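Local coordinates for putative DNA-binding protein (Bacteroides fragilis, PDB 3BS3) that probably binds DNA through a helix-turn-helix domain of the XRE family, at residues A[26-31]-A[60-65]. Sequence-based numbering, arbitrary orientation.
Sequences NRWLAE and ELLNVD
In this XRE-family helix-turn-helix domain, W28 and L29 of helix 26-33, the first helix of the helix-turn-helix pair, meet L61 and L62 in the last turn of helix 52-62. W28 reaches across with the far end of its six-membered ring. W28 CG stands anti to the backbone N (chi1 178°), which carries the indole over to the other helix. Its CH2 lies 3.6 Å from the carbonyl O of L61, which sits at the ring edge near the ring plane, and 4.0 Å from L61 CB. The neighbouring ring atom CZ3 of W28 touches L62 CD2 at 4.0 Å, the methyl approaching the ring obliquely. Off one side of the indole plane, L29 and L61 cross at an angle and meet methyl to methyl, L29 CD1 to L61 CD1 at 3.8 Å. The contact between the two segments is apolar apart from the approach of the L61 carbonyl, and it buries 194 Å² in all. Just beyond the leucines, N63 takes a positive phi (59°) and closes helix 52-62 with a Schellman motif. On the other helix, W28 N is hydrogen-bonded to T25 OG1, while R24 makes a cation-pi contact with the indole. Helix 15-21 packs against the two buried leucines, L29 and L62: I15 touches L29, and V18 and L19 touch L62, whereas L61 also rests on Q32 and M33, farther along helix 26-33.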
ATOM      1  N   ASN A  26     -16.644  10.103   0.613  1.00 28.09           N
ATOM      2  CA  ASN A  26     -16.376   8.672   0.691  1.00 28.83           C
ATOM      3  C   ASN A  26     -17.252   7.884  -0.288  1.00 28.79           C
ATOM      4  O   ASN A  26     -16.752   6.998  -0.986  1.00 28.05           O
ATOM      5  CB  ASN A  26     -16.637   8.154   2.108  1.00 30.21           C
ATOM      6  CG  ASN A  26     -15.560   8.569   3.114  1.00 33.52           C
ATOM      7  OD1 ASN A  26     -14.569   9.225   2.783  1.00 38.19           O
ATOM      8  ND2 ASN A  26     -15.761   8.175   4.365  1.00 33.14           N
ATOM      9  N   ARG A  27     -18.548   8.231  -0.363  1.00 28.26           N
ATOM     10  CA  ARG A  27     -19.490   7.542  -1.250  0.50 28.51           C
ATOM     11  C   ARG A  27     -19.037   7.620  -2.703  1.00 28.17           C
ATOM     12  O   ARG A  27     -19.044   6.623  -3.421  1.00 28.11           O
ATOM     13  CB  ARG A  27     -20.901   8.134  -1.128  0.50 28.74           C
ATOM     14  CG  ARG A  27     -21.910   7.478  -2.071  0.50 30.67           C
ATOM     15  CD  ARG A  27     -22.710   8.514  -2.837  0.50 34.95           C
ATOM     16  NE  ARG A  27     -23.951   8.886  -2.158  0.50 36.67           N
ATOM     17  CZ  ARG A  27     -24.707   9.933  -2.486  0.50 37.12           C
ATOM     18  NH1 ARG A  27     -25.818  10.181  -1.810  0.50 36.54           N
ATOM     19  NH2 ARG A  27     -24.351  10.739  -3.479  0.50 37.26           N
ATOM     20  N   TRP A  28     -18.635   8.820  -3.126  1.00 27.53           N
ATOM     21  CA  TRP A  28     -18.191   9.016  -4.491  1.00 27.48           C
ATOM     22  C   TRP A  28     -16.980   8.132  -4.783  1.00 27.72           C
ATOM     23  O   TRP A  28     -16.922   7.438  -5.804  1.00 26.78           O
ATOM     24  CB  TRP A  28     -17.866  10.497  -4.726  1.00 29.17           C
ATOM     25  CG  TRP A  28     -17.358  10.738  -6.114  1.00 28.96           C
ATOM     26  CD1 TRP A  28     -18.116  10.925  -7.244  1.00 33.43           C
ATOM     27  CD2 TRP A  28     -15.996  10.748  -6.537  1.00 30.27           C
ATOM     28  NE1 TRP A  28     -17.301  11.073  -8.336  1.00 33.29           N
ATOM     29  CE2 TRP A  28     -15.999  10.980  -7.938  1.00 29.37           C
ATOM     30  CE3 TRP A  28     -14.769  10.618  -5.869  1.00 31.91           C
ATOM     31  CZ2 TRP A  28     -14.825  11.071  -8.685  1.00 32.49           C
ATOM     32  CZ3 TRP A  28     -13.582  10.711  -6.624  1.00 34.21           C
ATOM     33  CH2 TRP A  28     -13.632  10.929  -8.016  1.00 31.16           C
ATOM     34  N   LEU A  29     -16.026   8.135  -3.860  1.00 26.36           N
ATOM     35  CA  LEU A  29     -14.792   7.385  -4.094  1.00 27.18           C
ATOM     36  C   LEU A  29     -15.087   5.884  -4.170  1.00 27.21           C
ATOM     37  O   LEU A  29     -14.590   5.189  -5.049  1.00 27.49           O
ATOM     38  CB  LEU A  29     -13.757   7.696  -3.012  1.00 27.02           C
ATOM     39  CG  LEU A  29     -12.412   6.977  -3.197  1.00 28.55           C
ATOM     40  CD1 LEU A  29     -11.752   7.341  -4.542  1.00 28.65           C
ATOM     41  CD2 LEU A  29     -11.467   7.275  -2.006  1.00 28.20           C
ATOM     42  N   ALA A  30     -15.912   5.401  -3.248  1.00 26.80           N
ATOM     43  CA  ALA A  30     -16.306   3.993  -3.223  1.00 27.63           C
ATOM     44  C   ALA A  30     -16.961   3.612  -4.536  1.00 28.21           C
ATOM     45  O   ALA A  30     -16.621   2.578  -5.107  1.00 28.32           O
ATOM     46  CB  ALA A  30     -17.242   3.716  -2.045  1.00 28.07           C
ATOM     47  N   GLU A  31     -17.887   4.448  -5.021  1.00 28.02           N
ATOM     48  CA  GLU A  31     -18.572   4.175  -6.288  1.00 30.66           C
ATOM     49  C   GLU A  31     -17.589   4.116  -7.462  1.00 30.41           C
ATOM     50  O   GLU A  31     -17.660   3.206  -8.290  1.00 31.10           O
ATOM     51  CB  GLU A  31     -19.714   5.180  -6.531  1.00 30.42           C
ATOM     52  CG  GLU A  31     -20.908   4.912  -5.604  1.00 32.98           C
ATOM     53  CD  GLU A  31     -22.057   5.930  -5.680  1.00 34.23           C
ATOM     54  OE1 GLU A  31     -21.915   7.008  -6.299  1.00 40.63           O
ATOM     55  OE2 GLU A  31     -23.105   5.637  -5.069  1.00 39.15           O
ATOM     56  N   GLU A  60      -5.328   8.801  -9.019  1.00 27.71           N
ATOM     57  CA  GLU A  60      -5.785   9.139 -10.372  0.60 28.19           C
ATOM     58  C   GLU A  60      -7.153   9.810 -10.290  1.00 27.93           C
ATOM     59  O   GLU A  60      -7.387  10.864 -10.921  1.00 28.46           O
ATOM     60  CB  GLU A  60      -5.834   7.895 -11.263  0.60 28.62           C
ATOM     61  CG  GLU A  60      -4.453   7.430 -11.683  0.60 31.55           C
ATOM     62  CD  GLU A  60      -4.415   6.031 -12.287  0.60 36.27           C
ATOM     63  OE1 GLU A  60      -5.447   5.317 -12.302  0.60 38.11           O
ATOM     64  OE2 GLU A  60      -3.322   5.641 -12.742  0.60 37.55           O
ATOM     65  N   LEU A  61      -8.041   9.223  -9.492  1.00 26.82           N
ATOM     66  CA  LEU A  61      -9.415   9.739  -9.330  1.00 26.99           C
ATOM     67  C   LEU A  61      -9.464  11.122  -8.674  1.00 28.04           C
ATOM     68  O   LEU A  61     -10.340  11.932  -9.009  1.00 28.75           O
ATOM     69  CB  LEU A  61     -10.264   8.757  -8.516  1.00 27.32           C
ATOM     70  CG  LEU A  61     -10.633   7.454  -9.218  1.00 27.08           C
ATOM     71  CD1 LEU A  61     -11.254   6.493  -8.246  1.00 29.13           C
ATOM     72  CD2 LEU A  61     -11.603   7.732 -10.386  1.00 27.70           C
ATOM     73  N   LEU A  62      -8.530  11.388  -7.759  1.00 27.92           N
ATOM     74  CA  LEU A  62      -8.473  12.683  -7.067  1.00 27.44           C
ATOM     75  C   LEU A  62      -7.557  13.691  -7.756  1.00 28.43           C
ATOM     76  O   LEU A  62      -7.409  14.825  -7.272  1.00 28.31           O
ATOM     77  CB  LEU A  62      -8.072  12.499  -5.599  1.00 27.75           C
ATOM     78  CG  LEU A  62      -9.070  11.660  -4.796  1.00 29.00           C
ATOM     79  CD1 LEU A  62      -8.557  11.408  -3.394  1.00 29.27           C
ATOM     80  CD2 LEU A  62     -10.467  12.313  -4.744  1.00 32.87           C
ATOM     81  N   ASN A  63      -6.934  13.274  -8.866  1.00 27.78           N
ATOM     82  CA  ASN A  63      -6.013  14.134  -9.619  1.00 28.65           C
ATOM     83  C   ASN A  63      -4.825  14.625  -8.797  1.00 28.70           C
ATOM     84  O   ASN A  63      -4.448  15.820  -8.861  1.00 29.12           O
ATOM     85  CB  ASN A  63      -6.749  15.340 -10.233  1.00 28.96           C
ATOM     86  CG  ASN A  63      -7.847  14.917 -11.196  1.00 31.47           C
ATOM     87  OD1 ASN A  63      -7.673  13.999 -11.996  1.00 31.47           O
ATOM     88  ND2 ASN A  63      -8.990  15.581 -11.108  1.00 32.03           N
ATOM     89  N   VAL A  64      -4.241  13.704  -8.020  1.00 28.91           N
ATOM     90  CA  VAL A  64      -3.026  14.016  -7.259  1.00 28.76           C
ATOM     91  C   VAL A  64      -1.966  12.955  -7.527  1.00 28.84           C
ATOM     92  O   VAL A  64      -2.286  11.856  -8.018  1.00 28.39           O
ATOM     93  CB  VAL A  64      -3.286  14.093  -5.727  1.00 28.91           C
ATOM     94  CG1 VAL A  64      -4.301  15.204  -5.391  1.00 28.58           C
ATOM     95  CG2 VAL A  64      -3.780  12.730  -5.169  1.00 28.08           C
ATOM     96  N   ASP A  65      -0.706  13.307  -7.248  1.00 28.63           N
ATOM     97  CA  ASP A  65       0.404  12.340  -7.235  0.50 29.05           C
ATOM     98  C   ASP A  65       0.135  11.327  -6.127  1.00 29.14           C
ATOM     99  O   ASP A  65      -0.219  11.720  -5.011  1.00 28.86           O
ATOM    100  CB  ASP A  65       1.723  13.073  -6.945  0.50 29.07           C
ATOM    101  CG  ASP A  65       2.971  12.202  -7.175  0.50 29.99           C
ATOM    102  OD1 ASP A  65       3.083  11.065  -6.654  0.50 30.73           O
ATOM    103  OD2 ASP A  65       3.887  12.693  -7.872  0.50 32.83           O
TER